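Local structure of beta-fructofuranosidase (Arthrobacter, 3WPU) at residues Y196-K208 with L216-A228. The protein is a beta-fructofuranosidase of the levansucrase/invertase family, a member of the beta-fructosidase clan. Residues are numbered along the deposited sequence; the frame is centred on the assembly and turned at random. Where two conformers were deposited one is given.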
ATOM      1  N   TYR A 196     -18.582  -0.931 -12.893  1.00 11.99           N
ATOM      2  CA  TYR A 196     -18.539  -1.012 -11.442  1.00 10.92           C
ATOM      3  C   TYR A 196     -18.360   0.379 -10.830  1.00 11.24           C
ATOM      4  O   TYR A 196     -18.073   1.353 -11.530  1.00 11.77           O
ATOM      5  CB  TYR A 196     -17.488  -1.997 -10.966  1.00 11.01           C
ATOM      6  CG  TYR A 196     -16.054  -1.502 -10.858  1.00 10.77           C
ATOM      7  CD1 TYR A 196     -15.285  -1.844  -9.761  1.00 10.61           C
ATOM      8  CD2 TYR A 196     -15.476  -0.676 -11.836  1.00 10.73           C
ATOM      9  CE1 TYR A 196     -13.983  -1.434  -9.640  1.00 11.05           C
ATOM     10  CE2 TYR A 196     -14.171  -0.251 -11.734  1.00 10.71           C
ATOM     11  CZ  TYR A 196     -13.433  -0.592 -10.609  1.00 10.90           C
ATOM     12  OH  TYR A 196     -12.127  -0.194 -10.501  1.00 10.95           O
ATOM     13  N   ASP A 197     -18.535   0.423  -9.519  1.00 10.89           N
ATOM     14  CA  ASP A 197     -18.671   1.686  -8.790  1.00 11.13           C
ATOM     15  C   ASP A 197     -17.849   1.612  -7.519  1.00 10.65           C
ATOM     16  O   ASP A 197     -18.360   1.241  -6.469  1.00 10.58           O
ATOM     17  CB  ASP A 197     -20.138   1.941  -8.491  1.00 11.50           C
ATOM     18  CG  ASP A 197     -20.414   3.339  -7.961  1.00 12.41           C
ATOM     19  OD1 ASP A 197     -19.490   4.066  -7.577  1.00 13.01           O
ATOM     20  OD2 ASP A 197     -21.608   3.676  -7.883  1.00 13.82           O
ATOM     21  N   PRO A 198     -16.552   1.958  -7.627  1.00 10.96           N
ATOM     22  CA  PRO A 198     -15.659   2.026  -6.484  1.00 10.33           C
ATOM     23  C   PRO A 198     -15.648   3.432  -5.911  1.00 10.52           C
ATOM     24  O   PRO A 198     -15.438   4.391  -6.652  1.00 10.74           O
ATOM     25  CB  PRO A 198     -14.303   1.718  -7.090  1.00 10.61           C
ATOM     26  CG  PRO A 198     -14.377   2.212  -8.500  1.00 10.85           C
ATOM     27  CD  PRO A 198     -15.841   2.197  -8.898  1.00 10.91           C
ATOM     28  N   ARG A 199     -15.802   3.536  -4.600  1.00  9.79           N
ATOM     29  CA  ARG A 199     -15.811   4.849  -3.933  1.00 10.13           C
ATOM     30  C   ARG A 199     -14.882   4.859  -2.753  1.00 10.48           C
ATOM     31  O   ARG A 199     -14.727   3.844  -2.064  1.00 11.15           O
ATOM     32  CB  ARG A 199     -17.210   5.209  -3.492  1.00 10.40           C
ATOM     33  CG  ARG A 199     -18.213   5.170  -4.640  1.00 11.05           C
ATOM     34  CD  ARG A 199     -19.554   5.744  -4.254  1.00 11.56           C
ATOM     35  NE  ARG A 199     -20.542   5.561  -5.310  1.00 12.52           N
ATOM     36  CZ  ARG A 199     -21.817   5.927  -5.208  1.00 13.60           C
ATOM     37  NH1 ARG A 199     -22.244   6.579  -4.137  1.00 14.82           N
ATOM     38  NH2 ARG A 199     -22.661   5.665  -6.191  1.00 14.36           N
ATOM     39  N   ILE A 200     -14.303   6.028  -2.463  1.00  9.99           N
ATOM     40  CA  ILE A 200     -13.474   6.169  -1.285  1.00 10.28           C
ATOM     41  C   ILE A 200     -14.418   6.573  -0.160  1.00 10.37           C
ATOM     42  O   ILE A 200     -15.199   7.521  -0.294  1.00 10.35           O
ATOM     43  CB  ILE A 200     -12.325   7.183  -1.515  1.00 10.41           C
ATOM     44  CG1 ILE A 200     -11.318   6.572  -2.481  1.00 10.63           C
ATOM     45  CG2 ILE A 200     -11.680   7.559  -0.194  1.00 10.39           C
ATOM     46  CD1 ILE A 200     -10.250   7.499  -2.993  1.00 10.53           C
ATOM     47  N   ALA A 201     -14.362   5.818   0.923  1.00 10.46           N
ATOM     48  CA  ALA A 201     -15.329   5.888   2.005  1.00 10.22           C
ATOM     49  C   ALA A 201     -14.643   5.872   3.350  1.00 10.05           C
ATOM     50  O   ALA A 201     -13.465   5.516   3.463  1.00  9.81           O
ATOM     51  CB  ALA A 201     -16.300   4.717   1.911  1.00 10.65           C
ATOM     52  N   LEU A 202     -15.408   6.248   4.379  1.00 10.41           N
ATOM     53  CA  LEU A 202     -14.934   6.291   5.758  1.00  9.66           C
ATOM     54  C   LEU A 202     -15.960   5.625   6.653  1.00 10.02           C
ATOM     55  O   LEU A 202     -17.154   5.836   6.473  1.00 10.37           O
ATOM     56  CB  LEU A 202     -14.811   7.740   6.236  1.00  9.89           C
ATOM     57  CG  LEU A 202     -14.647   8.021   7.729  1.00 10.00           C
ATOM     58  CD1 LEU A 202     -13.338   7.479   8.252  1.00 10.19           C
ATOM     59  CD2 LEU A 202     -14.717   9.542   8.008  1.00 10.26           C
ATOM     60  N   SER A 203     -15.498   4.863   7.635  1.00 10.26           N
ATOM     61  CA  SER A 203     -16.362   4.412   8.722  1.00 10.10           C
ATOM     62  C   SER A 203     -15.562   4.485  10.012  1.00 10.56           C
ATOM     63  O   SER A 203     -14.345   4.181  10.037  1.00 10.79           O
ATOM     64  CB  SER A 203     -16.830   2.966   8.485  1.00 10.09           C
ATOM     65  OG  SER A 203     -17.831   2.613   9.448  1.00 10.80           O
ATOM     66  N   VAL A 204     -16.240   4.941  11.063  1.00 11.04           N
ATOM     67  CA  VAL A 204     -15.635   5.147  12.369  1.00 11.17           C
ATOM     68  C   VAL A 204     -16.069   4.046  13.326  1.00 11.40           C
ATOM     69  O   VAL A 204     -17.266   3.680  13.395  1.00 11.64           O
ATOM     70  CB  VAL A 204     -15.987   6.529  12.938  1.00 12.01           C
ATOM     71  CG1 VAL A 204     -15.289   6.749  14.273  1.00 13.01           C
ATOM     72  CG2 VAL A 204     -15.603   7.620  11.936  1.00 12.60           C
ATOM     73  N   GLY A 205     -15.099   3.570  14.097  1.00 11.94           N
ATOM     74  CA  GLY A 205     -15.340   2.559  15.113  1.00 12.46           C
ATOM     75  C   GLY A 205     -14.364   2.765  16.235  1.00 13.35           C
ATOM     76  O   GLY A 205     -13.737   3.819  16.342  1.00 13.38           O
ATOM     77  N   LYS A 206     -14.235   1.758  17.076  1.00 14.23           N
ATOM     78  CA  LYS A 206     -13.485   1.925  18.316  1.00 16.64           C
ATOM     79  C   LYS A 206     -12.944   0.594  18.777  1.00 16.35           C
ATOM     80  O   LYS A 206     -13.540  -0.449  18.525  1.00 15.94           O
ATOM     81  CB  LYS A 206     -14.394   2.528  19.395  1.00 18.84           C
ATOM     82  CG  LYS A 206     -13.650   3.089  20.585  1.00 22.52           C
ATOM     83  CD  LYS A 206     -14.580   3.886  21.494  1.00 25.38           C
ATOM     84  CE  LYS A 206     -13.786   4.753  22.447  1.00 28.18           C
ATOM     85  NZ  LYS A 206     -14.640   5.799  23.062  1.00 31.77           N
ATOM     86  N   VAL A 207     -11.803   0.665  19.464  1.00 16.96           N
ATOM     87  CA  VAL A 207     -11.149  -0.493  20.040  1.00 17.12           C
ATOM     88  C   VAL A 207     -11.742  -0.771  21.416  1.00 17.83           C
ATOM     89  O   VAL A 207     -11.890   0.127  22.246  1.00 17.07           O
ATOM     90  CB  VAL A 207      -9.626  -0.258  20.184  1.00 17.15           C
ATOM     91  CG1 VAL A 207      -8.958  -1.401  20.936  1.00 17.29           C
ATOM     92  CG2 VAL A 207      -8.994  -0.069  18.809  1.00 17.13           C
ATOM     93  N   LYS A 208     -12.067  -2.027  21.654  1.00 17.90           N
ATOM     94  CA  LYS A 208     -12.403  -2.469  22.983  1.00 20.31           C
ATOM     95  C   LYS A 208     -11.441  -3.612  23.295  1.00 20.24           C
ATOM     96  O   LYS A 208     -11.508  -4.672  22.678  1.00 20.51           O
ATOM     97  CB  LYS A 208     -13.875  -2.870  23.062  1.00 23.16           C
ATOM     98  CG  LYS A 208     -14.412  -2.940  24.495  1.00 27.32           C
ATOM     99  CD  LYS A 208     -14.188  -4.307  25.115  1.00 31.09           C
ATOM    100  CE  LYS A 208     -14.441  -4.316  26.624  1.00 35.10           C
ATOM    101  NZ  LYS A 208     -13.203  -4.121  27.449  1.00 37.10           N
ATOM    102  N   LEU A 216     -13.702  -4.898  18.027  1.00 16.86           N
ATOM    103  CA  LEU A 216     -13.965  -3.601  17.433  1.00 18.15           C
ATOM    104  C   LEU A 216     -15.450  -3.332  17.597  1.00 18.74           C
ATOM    105  O   LEU A 216     -16.267  -4.229  17.445  1.00 22.27           O
ATOM    106  CB  LEU A 216     -13.519  -3.546  15.970  1.00 18.27           C
ATOM    107  CG  LEU A 216     -12.013  -3.719  15.742  1.00 18.64           C
ATOM    108  CD1 LEU A 216     -11.692  -3.519  14.267  1.00 19.51           C
ATOM    109  CD2 LEU A 216     -11.151  -2.783  16.569  1.00 18.28           C
ATOM    110  N   THR A 217     -15.781  -2.113  18.000  1.00 16.79           N
ATOM    111  CA  THR A 217     -17.152  -1.694  18.140  1.00 16.56           C
ATOM    112  C   THR A 217     -17.387  -0.570  17.117  1.00 14.93           C
ATOM    113  O   THR A 217     -16.431  -0.023  16.554  1.00 14.43           O
ATOM    114  CB  THR A 217     -17.465  -1.213  19.584  1.00 17.44           C
ATOM    115  OG1 THR A 217     -16.703  -0.044  19.896  1.00 18.11           O
ATOM    116  CG2 THR A 217     -17.157  -2.308  20.601  1.00 18.40           C
ATOM    117  N   GLY A 218     -18.654  -0.272  16.851  1.00 14.40           N
ATOM    118  CA  GLY A 218     -19.021   0.773  15.914  1.00 13.84           C
ATOM    119  C   GLY A 218     -18.973   0.264  14.488  1.00 13.50           C
ATOM    120  O   GLY A 218     -19.409  -0.843  14.223  1.00 13.75           O
ATOM    121  N   PHE A 219     -18.437   1.061  13.564  1.00 13.10           N
ATOM    122  CA  PHE A 219     -18.431   0.691  12.138  1.00 12.77           C
ATOM    123  C   PHE A 219     -19.849   0.394  11.639  1.00 12.79           C
ATOM    124  O   PHE A 219     -20.097  -0.535  10.895  1.00 12.82           O
ATOM    125  CB  PHE A 219     -17.456  -0.464  11.888  1.00 12.51           C
ATOM    126  CG  PHE A 219     -16.034  -0.126  12.217  1.00 12.32           C
ATOM    127  CD1 PHE A 219     -15.366   0.873  11.509  1.00 11.82           C
ATOM    128  CD2 PHE A 219     -15.361  -0.774  13.250  1.00 12.11           C
ATOM    129  CE1 PHE A 219     -14.050   1.176  11.804  1.00 11.84           C
ATOM    130  CE2 PHE A 219     -14.042  -0.488  13.531  1.00 12.26           C
ATOM    131  CZ  PHE A 219     -13.396   0.525  12.839  1.00 12.21           C
ATOM    132  N   ASN A 220     -20.772   1.230  12.082  1.00 12.63           N
ATOM    133  CA  ASN A 220     -22.201   1.098  11.790  0.50 12.84           C
ATOM    134  C   ASN A 220     -22.659   2.007  10.657  1.00 13.20           C
ATOM    135  O   ASN A 220     -23.707   1.789  10.065  1.00 13.10           O
ATOM    136  CB  ASN A 220     -23.060   1.359  13.053  0.50 12.58           C
ATOM    137  CG  ASN A 220     -22.633   2.594  13.830  0.50 12.61           C
ATOM    138  OD1 ASN A 220     -23.138   3.699  13.619  0.50 13.28           O
ATOM    139  ND2 ASN A 220     -21.688   2.413  14.740  0.50 11.95           N
ATOM    140  N   LYS A 221     -21.863   3.045  10.386  1.00 13.69           N
ATOM    141  CA  LYS A 221     -22.192   4.099   9.456  1.00 14.23           C
ATOM    142  C   LYS A 221     -21.022   4.258   8.492  1.00 12.87           C
ATOM    143  O   LYS A 221     -19.886   4.300   8.935  1.00 11.89           O
ATOM    144  CB  LYS A 221     -22.353   5.403  10.252  1.00 15.89           C
ATOM    145  CG  LYS A 221     -22.630   6.635   9.423  1.00 19.35           C
ATOM    146  CD  LYS A 221     -24.021   6.576   8.861  1.00 20.49           C
ATOM    147  CE  LYS A 221     -24.442   7.914   8.234  1.00 21.87           C
ATOM    148  NZ  LYS A 221     -25.693   7.669   7.450  1.00 22.42           N
ATOM    149  N   VAL A 222     -21.316   4.335   7.203  1.00 12.26           N
ATOM    150  CA  VAL A 222     -20.297   4.581   6.164  1.00 11.87           C
ATOM    151  C   VAL A 222     -20.572   5.919   5.480  1.00 12.22           C
ATOM    152  O   VAL A 222     -21.702   6.171   5.043  1.00 12.03           O
ATOM    153  CB  VAL A 222     -20.267   3.445   5.135  1.00 12.18           C
ATOM    154  CG1 VAL A 222     -19.231   3.733   4.062  1.00 12.27           C
ATOM    155  CG2 VAL A 222     -19.995   2.123   5.833  1.00 12.04           C
ATOM    156  N   THR A 223     -19.540   6.761   5.391  1.00 12.10           N
ATOM    157  CA  THR A 223     -19.624   8.049   4.729  1.00 12.33           C
ATOM    158  C   THR A 223     -18.939   7.991   3.374  1.00 11.61           C
ATOM    159  O   THR A 223     -17.788   7.570   3.276  1.00 11.70           O
ATOM    160  CB  THR A 223     -18.961   9.129   5.578  1.00 12.91           C
ATOM    161  OG1 THR A 223     -19.544   9.137   6.888  1.00 14.04           O
ATOM    162  CG2 THR A 223     -19.130  10.512   4.929  1.00 13.23           C
ATOM    163  N   ASP A 224     -19.640   8.439   2.344  1.00 11.37           N
ATOM    164  CA  ASP A 224     -19.140   8.435   0.968  1.00 11.53           C
ATOM    165  C   ASP A 224     -18.281   9.682   0.799  1.00 11.76           C
ATOM    166  O   ASP A 224     -18.784  10.801   0.949  1.00 13.26           O
ATOM    167  CB  ASP A 224     -20.365   8.441   0.036  1.00 12.20           C
ATOM    168  CG  ASP A 224     -20.027   8.318  -1.430  1.00 12.78           C
ATOM    169  OD1 ASP A 224     -18.838   8.325  -1.810  1.00 13.18           O
ATOM    170  OD2 ASP A 224     -21.004   8.264  -2.206  1.00 13.57           O
ATOM    171  N   LEU A 225     -16.990   9.516   0.524  1.00 10.71           N
ATOM    172  CA  LEU A 225     -16.082  10.682   0.457  1.00 10.70           C
ATOM    173  C   LEU A 225     -15.808  11.175  -0.951  1.00 10.92           C
ATOM    174  O   LEU A 225     -15.892  12.393  -1.214  1.00 10.78           O
ATOM    175  CB  LEU A 225     -14.755  10.353   1.136  1.00 10.77           C
ATOM    176  CG  LEU A 225     -14.821   9.796   2.568  1.00 10.56           C
ATOM    177  CD1 LEU A 225     -13.419   9.470   3.027  1.00 10.90           C
ATOM    178  CD2 LEU A 225     -15.481  10.772   3.546  1.00 11.07           C
ATOM    179  N   LEU A 226     -15.452  10.251  -1.845  1.00 10.27           N
ATOM    180  CA  LEU A 226     -15.016  10.583  -3.189  1.00 10.88           C
ATOM    181  C   LEU A 226     -15.327   9.524  -4.202  1.00 11.64           C
ATOM    182  O   LEU A 226     -15.295   8.331  -3.892  1.00 10.99           O
ATOM    183  CB  LEU A 226     -13.473  10.806  -3.239  1.00 11.28           C
ATOM    184  CG  LEU A 226     -12.869  11.882  -2.362  1.00 11.50           C
ATOM    185  CD1 LEU A 226     -11.356  11.730  -2.271  1.00 11.54           C
ATOM    186  CD2 LEU A 226     -13.222  13.262  -2.898  1.00 11.59           C
ATOM    187  N   GLN A 227     -15.685   9.973  -5.394  1.00 12.36           N
ATOM    188  CA  GLN A 227     -15.824   9.093  -6.554  1.00 13.66           C
ATOM    189  C   GLN A 227     -15.188   9.795  -7.748  1.00 12.20           C
ATOM    190  O   GLN A 227     -15.127  11.028  -7.804  1.00 11.07           O
ATOM    191  CB  GLN A 227     -17.274   8.726  -6.819  1.00 16.21           C
ATOM    192  CG  GLN A 227     -18.168   9.831  -7.253  1.00 18.77           C
ATOM    193  CD  GLN A 227     -19.631   9.390  -7.240  1.00 21.96           C
ATOM    194  OE1 GLN A 227     -20.225   9.197  -6.181  1.00 25.02           O
ATOM    195  NE2 GLN A 227     -20.196   9.214  -8.409  1.00 24.39           N
ATOM    196  N   ALA A 228     -14.713   9.018  -8.701  1.00 12.12           N
ATOM    197  CA  ALA A 228     -14.029   9.569  -9.874  1.00 11.66           C
ATOM    198  C   ALA A 228     -14.850  10.674 -10.550  1.00 12.24           C
ATOM    199  O   ALA A 228     -16.068  10.534 -10.752  1.00 13.06           O
ATOM    200  CB  ALA A 228     -13.719   8.457 -10.866  1.00 11.26           C
TER
HETATM  201  O   HOH W   1     -15.379   6.233  -8.674  1.00 13.45           O
HETATM  202  O   HOH W   2     -18.797   6.353  10.645  1.00 12.95           O
HETATM  203  O   HOH W   3     -19.889   4.039  12.455  1.00 15.36           O
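Arg199 sets its CG beside the backbone N (chi1 -55°) and then runs straight to NE, while Asp224 CG lies opposite its own backbone N (chi1 -175°). Arg199 NH1 reaches Asp224 OD2 at 2.8 Å on the syn side, out of the carboxylate plane, while NE and NH2 grip Asp197 side-on. Held by Asp197, Asp224 and, from outside the hairpin, Glu153, the guanidinium is largely fixed in its rotation; Gln227 OE1 lies over one face.

Ile200 O takes two backbone N-H groups, from Leu225 N at 2.8 Å and Leu226 N at 3.2 Å, marking a classic beta bulge. Leu225 CD1 thereby packs against Leu202 CB at 3.9 Å.

The antiparallel pairing is interrupted again around Phe219, whose ring covers Gly205: the glycine CA stands 3.6 Å from the ring centroid, 9° off the normal, a CH-pi contact. Ser203 OG bonds Lys221 O at 2.7 Å. One water links Val204 N to Lys221 O and another Val204 O to Lys221 N, replacing direct bonds; Val204 O also accepts Phe219 N.

Strand 174-184 flanks strand 197-210, leaving strand 213-226 as the edge of one blade of the family's five-bladed beta-propeller; Met261 and Trp321 pack it against the neighbouring blade.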